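Local coordinates for protein possible MarR-transcriptional regulator (PDB 4B8X) that probably binds DNA as a winged-helix transcriptional regulator of the MarR family, although its biological role is unknown, at residues L33-Y38 with M115-G120; E39-L44 with S78-K83. One frame throughout, in Å; residues are numbered along the deposited sequence.

Contact 1 (L33-Y38 with M115-G120)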
loop_
_atom_site.group_PDB
_atom_site.type_symbol
_atom_site.label_atom_id
_atom_site.label_comp_id
_atom_site.label_asym_id
_atom_site.label_seq_id
_atom_site.Cartn_x
_atom_site.Cartn_y
_atom_site.Cartn_z
ATOM N N LEU A 33 15.637 -7.012 -6.167
ATOM C CA LEU A 33 14.476 -6.195 -6.503
ATOM C C LEU A 33 13.608 -5.942 -5.293
ATOM O O LEU A 33 13.649 -6.701 -4.338
ATOM C CB LEU A 33 13.596 -6.916 -7.542
ATOM C CG LEU A 33 14.259 -7.209 -8.889
ATOM C CD1 LEU A 33 13.380 -8.131 -9.701
ATOM C CD2 LEU A 33 14.542 -5.924 -9.642
ATOM N N THR A 34 12.809 -4.882 -5.385
ATOM C CA THR A 34 11.567 -4.748 -4.645
ATOM C C THR A 34 10.420 -4.997 -5.611
ATOM O O THR A 34 10.628 -5.041 -6.832
ATOM C CB THR A 34 11.421 -3.328 -4.097
ATOM O OG1 THR A 34 11.377 -2.412 -5.205
ATOM C CG2 THR A 34 12.549 -2.985 -3.128
ATOM N N PHE A 35 9.208 -5.149 -5.106
ATOM C CA PHE A 35 8.107 -5.422 -5.997
ATOM C C PHE A 35 7.910 -4.263 -6.969
ATOM O O PHE A 35 7.593 -4.479 -8.127
ATOM C CB PHE A 35 6.827 -5.746 -5.215
ATOM C CG PHE A 35 5.750 -6.365 -6.058
ATOM C CD1 PHE A 35 5.939 -7.611 -6.619
ATOM C CD2 PHE A 35 4.555 -5.734 -6.261
ATOM C CE1 PHE A 35 4.968 -8.210 -7.381
ATOM C CE2 PHE A 35 3.568 -6.318 -7.035
ATOM C CZ PHE A 35 3.771 -7.566 -7.586
ATOM N N ALA A 36 8.107 -3.034 -6.494
ATOM C CA ALA A 36 7.981 -1.854 -7.344
ATOM C C ALA A 36 8.965 -1.926 -8.530
ATOM O O ALA A 36 8.624 -1.588 -9.673
ATOM C CB ALA A 36 8.216 -0.585 -6.528
ATOM N N ARG A 37 10.188 -2.346 -8.274
ATOM C CA ARG A 37 11.161 -2.466 -9.353
ATOM C C ARG A 37 10.823 -3.610 -10.304
ATOM O O ARG A 37 10.998 -3.490 -11.520
ATOM C CB ARG A 37 12.582 -2.588 -8.806
ATOM C CG ARG A 37 12.984 -1.329 -8.039
ATOM C CD ARG A 37 14.486 -1.120 -8.011
ATOM N NE ARG A 37 15.183 -2.054 -7.121
ATOM C CZ ARG A 37 15.333 -1.890 -5.806
ATOM N NH1 ARG A 37 14.754 -0.873 -5.189
ATOM N NH2 ARG A 37 16.015 -2.779 -5.103
ATOM N N TYR A 38 10.304 -4.703 -9.754
ATOM C CA TYR A 38 9.808 -5.809 -10.555
ATOM C C TYR A 38 8.711 -5.328 -11.493
ATOM O O TYR A 38 8.730 -5.653 -12.678
ATOM C CB TYR A 38 9.326 -6.934 -9.621
ATOM C CG TYR A 38 8.504 -7.973 -10.329
ATOM C CD1 TYR A 38 9.130 -8.980 -11.062
ATOM C CD2 TYR A 38 7.123 -7.950 -10.289
ATOM C CE1 TYR A 38 8.380 -9.911 -11.742
ATOM C CE2 TYR A 38 6.353 -8.862 -10.972
ATOM C CZ TYR A 38 6.981 -9.852 -11.681
ATOM O OH TYR A 38 6.223 -10.761 -12.348
ATOM N N MET A 115 4.015 -19.151 -6.131
ATOM C CA MET A 115 3.351 -18.839 -4.865
ATOM C C MET A 115 2.095 -17.979 -5.008
ATOM O O MET A 115 1.562 -17.477 -4.028
ATOM C CB MET A 115 4.330 -18.228 -3.838
ATOM C CG MET A 115 5.224 -17.076 -4.278
ATOM S SD MET A 115 4.383 -15.499 -4.348
ATOM C CE MET A 115 4.196 -15.130 -2.603
ATOM N N ASP A 116 1.566 -17.905 -6.223
ATOM C CA ASP A 116 0.298 -17.225 -6.518
ATOM C C ASP A 116 0.235 -15.805 -6.007
ATOM O O ASP A 116 -0.804 -15.341 -5.578
ATOM C CB ASP A 116 -0.917 -17.987 -5.968
ATOM C CG ASP A 116 -1.198 -19.201 -6.722
ATOM O OD1 ASP A 116 -1.520 -19.089 -7.909
ATOM O OD2 ASP A 116 -1.125 -20.273 -6.096
ATOM N N PHE A 117 1.374 -15.113 -6.050
ATOM C CA PHE A 117 1.417 -13.717 -5.601
ATOM C C PHE A 117 0.849 -13.540 -4.186
ATOM O O PHE A 117 0.368 -12.460 -3.854
ATOM C CB PHE A 117 0.729 -12.771 -6.623
ATOM C CG PHE A 117 1.476 -12.655 -7.917
ATOM C CD1 PHE A 117 1.360 -13.611 -8.912
ATOM C CD2 PHE A 117 2.330 -11.574 -8.119
ATOM C CE1 PHE A 117 2.073 -13.473 -10.089
ATOM C CE2 PHE A 117 3.018 -11.417 -9.302
ATOM C CZ PHE A 117 2.889 -12.373 -10.277
ATOM N N GLY A 118 0.980 -14.570 -3.342
ATOM C CA GLY A 118 0.521 -14.461 -1.969
ATOM C C GLY A 118 -0.935 -14.852 -1.731
ATOM O O GLY A 118 -1.404 -14.808 -0.587
ATOM N N LEU A 119 -1.633 -15.287 -2.773
ATOM C CA LEU A 119 -3.085 -15.482 -2.720
ATOM C C LEU A 119 -3.485 -16.939 -2.889
ATOM O O LEU A 119 -4.657 -17.227 -3.082
ATOM C CB LEU A 119 -3.760 -14.623 -3.805
ATOM C CG LEU A 119 -3.719 -13.113 -3.495
ATOM C CD1 LEU A 119 -3.982 -12.259 -4.727
ATOM C CD2 LEU A 119 -4.694 -12.756 -2.392
ATOM N N GLY A 120 -2.546 -17.862 -2.754
ATOM C CA GLY A 120 -2.824 -19.262 -3.010
ATOM C C GLY A 120 -3.785 -19.942 -2.066
ATOM O O GLY A 120 -4.302 -20.994 -2.402
#
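The backbones of Phe-35 and Phe-117 keep well apart, their CA atoms 10.7 Å from each other, where the first turn of helix 35-45 faces the loop that follows helix 99-114. Long aromatic side chains bridge that separation. Phe-117 points its ring at the helix and meets two partners there, both at its edge and near its plane: CE2 lies 4.2 Å from CE1 of Phe-35, and CZ lies 4.2 Å from OH of Tyr-38. The two phenylalanines thus meet rim to rim, without stacking. Phe-35 and Tyr-38 each hold their ring anti to the backbone N (chi1 -166° and 166°), which carries both out from the helix toward the loop. Tyr-38 OH is hydrogen-bonded to Thr-109 OG1; its approach to the edge of Phe-117 is a van der Waals contact. The contact joins the winged-helix region of this MarR-family fold to the loop leading into helix 129-140. In the loop, a Schellman motif with Asp-116 as its C-prime residue ends helix 99-114 and turns the chain so that Phe-117 faces inward; Leu-112 of that helix packs against both Phe-117 and Tyr-38. Thr-34 is the N-cap of its helix, its OG1 accepting from Arg-37 N at 3.3 Å. Leu-21 and Val-24 of helix 5-28 pack on Phe-35, while Ser-6 of the second subunit packs on Phe-117, at the dimer interface.

Contact 2 (E39-L44 with S78-K83)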
loop_
_atom_site.group_PDB
_atom_site.type_symbol
_atom_site.label_atom_id
_atom_site.label_comp_id
_atom_site.label_asym_id
_atom_site.label_seq_id
_atom_site.Cartn_x
_atom_site.Cartn_y
_atom_site.Cartn_z
ATOM N N GLU A 39 7.762 -4.561 -10.973
ATOM C CA GLU A 39 6.652 -4.105 -11.796
ATOM C C GLU A 39 7.137 -3.246 -12.957
ATOM O O GLU A 39 6.586 -3.297 -14.057
ATOM C CB GLU A 39 5.636 -3.334 -10.969
ATOM C CG GLU A 39 4.908 -4.166 -9.919
ATOM C CD GLU A 39 4.071 -3.297 -8.973
ATOM O OE1 GLU A 39 4.606 -2.473 -8.174
ATOM O OE2 GLU A 39 2.858 -3.452 -9.028
ATOM N N ALA A 40 8.151 -2.431 -12.722
ATOM C CA ALA A 40 8.702 -1.598 -13.800
ATOM C C ALA A 40 9.327 -2.462 -14.915
ATOM O O ALA A 40 9.146 -2.186 -16.121
ATOM C CB ALA A 40 9.713 -0.608 -13.246
ATOM N N LEU A 41 10.066 -3.499 -14.531
ATOM C CA LEU A 41 10.647 -4.410 -15.513
ATOM C C LEU A 41 9.543 -5.098 -16.310
ATOM O O LEU A 41 9.642 -5.226 -17.540
ATOM C CB LEU A 41 11.517 -5.475 -14.871
ATOM C CG LEU A 41 12.822 -4.990 -14.242
ATOM C CD1 LEU A 41 13.518 -6.097 -13.482
ATOM C CD2 LEU A 41 13.746 -4.434 -15.320
ATOM N N VAL A 42 8.487 -5.583 -15.656
ATOM C CA VAL A 42 7.418 -6.263 -16.373
ATOM C C VAL A 42 6.808 -5.281 -17.392
ATOM O O VAL A 42 6.548 -5.659 -18.534
ATOM C CB VAL A 42 6.319 -6.790 -15.415
ATOM C CG1 VAL A 42 5.141 -7.302 -16.226
ATOM C CG2 VAL A 42 6.884 -7.878 -14.530
ATOM N N LEU A 43 6.560 -4.029 -16.998
ATOM C CA LEU A 43 5.998 -3.052 -17.903
ATOM C C LEU A 43 6.852 -2.951 -19.165
ATOM O O LEU A 43 6.346 -2.905 -20.290
ATOM C CB LEU A 43 5.895 -1.712 -17.191
ATOM C CG LEU A 43 5.392 -0.517 -18.008
ATOM C CD1 LEU A 43 4.002 -0.710 -18.583
ATOM C CD2 LEU A 43 5.448 0.757 -17.163
ATOM N N LEU A 44 8.170 -2.849 -18.983
ATOM C CA LEU A 44 9.059 -2.739 -20.139
ATOM C C LEU A 44 8.966 -3.963 -21.069
ATOM O O LEU A 44 9.066 -3.829 -22.277
ATOM C CB LEU A 44 10.491 -2.467 -19.684
ATOM C CG LEU A 44 10.711 -1.108 -19.014
ATOM C CD1 LEU A 44 12.135 -1.038 -18.494
ATOM C CD2 LEU A 44 10.400 0.035 -19.982
ATOM N N SER A 78 21.869 -2.148 -11.135
ATOM C CA SER A 78 21.892 -3.615 -11.186
ATOM C C SER A 78 22.130 -4.205 -12.608
ATOM O O SER A 78 22.159 -5.445 -12.776
ATOM C CB SER A 78 20.562 -4.192 -10.626
ATOM O OG SER A 78 20.291 -3.734 -9.295
ATOM N N GLY A 79 22.283 -3.343 -13.615
ATOM C CA GLY A 79 22.455 -3.804 -14.997
ATOM C C GLY A 79 21.219 -4.311 -15.709
ATOM O O GLY A 79 21.330 -4.962 -16.750
ATOM N N LEU A 80 20.051 -3.980 -15.163
ATOM C CA LEU A 80 18.780 -4.513 -15.676
ATOM C C LEU A 80 18.060 -3.577 -16.653
ATOM O O LEU A 80 17.168 -4.028 -17.386
ATOM C CB LEU A 80 17.869 -4.860 -14.495
ATOM C CG LEU A 80 18.507 -5.750 -13.417
ATOM C CD1 LEU A 80 17.472 -6.061 -12.339
ATOM C CD2 LEU A 80 19.143 -7.038 -13.958
ATOM N N VAL A 81 18.423 -2.296 -16.641
ATOM C CA VAL A 81 17.877 -1.286 -17.500
ATOM C C VAL A 81 19.051 -0.380 -17.916
ATOM O O VAL A 81 20.048 -0.272 -17.193
ATOM C CB VAL A 81 16.800 -0.469 -16.729
ATOM C CG1 VAL A 81 16.461 0.869 -17.406
ATOM C CG2 VAL A 81 15.567 -1.335 -16.525
ATOM N N ALA A 82 18.906 0.241 -19.076
ATOM C CA ALA A 82 19.770 1.310 -19.555
ATOM C C ALA A 82 18.935 2.550 -19.882
ATOM O O ALA A 82 17.801 2.449 -20.284
ATOM C CB ALA A 82 20.532 0.839 -20.794
ATOM N N LYS A 83 19.502 3.735 -19.667
ATOM C CA LYS A 83 18.861 5.002 -20.000
ATOM C C LYS A 83 19.533 5.673 -21.189
ATOM O O LYS A 83 20.749 5.541 -21.393
ATOM C CB LYS A 83 19.000 5.970 -18.814
ATOM C CG LYS A 83 18.276 5.499 -17.567
ATOM C CD LYS A 83 18.069 6.617 -16.563
ATOM C CE LYS A 83 19.342 7.384 -16.318
ATOM N NZ LYS A 83 19.222 8.254 -15.120
#
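Leu-41, on helix 35-45, loses the most surface in this contact and reaches both Leu-80 and Val-81, the residues with which the chain enters strand 81-85. Its two methyls divide the work. Leu-41 CD1 meets Leu-80 CD1 at 4.1 Å, methyl to methyl, with the two side chains crossing at about a right angle. Leu-41 CD2 goes to the next residue, lying 3.8 Å from Val-81 CG2, and it also rests 4.0 Å from the carbonyl O of Leu-80. Although the CB of Leu-41 does not point straight at the strand, CG lies beside the backbone N and anti to the carbonyl carbon (chi1 -69°), and the extended branch beyond it brings the methyls across.

Val-81 uses a single methyl for both its neighbours on the helix. CG2 of Val-81 rests against both Leu-41 and Leu-44, one turn apart, and Leu-44 CD1 approaches Val-81 CG2 to 4.0 Å. Val-81 holds CG1 anti to its backbone N (chi1 163°), leaving CG2 as the branch turned to the helix. Everything that meets across the two segments is buried and apolar, apart from the Leu-80 carbonyl. Leu-75 of helix 65-77 packs on both Leu-41 and Val-81, and Ile-97 of strand 93-97 on Leu-41 and Leu-44. Gly-79, at positive phi, closes helix 65-77 in a Schellman motif just before the strand. A helix packed in this way against the strand that leaves the second helix of a helix-turn-helix belongs to the hydrophobic core of the winged-helix fold.

From the N terminus the chain runs through helix 5-28 to helix 35-45, which supplies one segment to each contact: its first turn, with the residues leading into it, to contact 1 and the continuation to contact 2. Contact 2 closes the shorter loop, when the chain returns through helices 54-61 and 65-77 to strand 81-85. Contact 1 closes later, after strand 93-97 and helix 99-114, and so encloses contact 2 along the sequence. Helix 35-45 is thereby tied to the sheet of the winged-helix region and to the loop beyond helix 99-114, close to the second subunit. Though their centres are about 16 Å apart, the contacts touch: Leu-33 CD2 lies 4.0 Å from Leu-41 CD1.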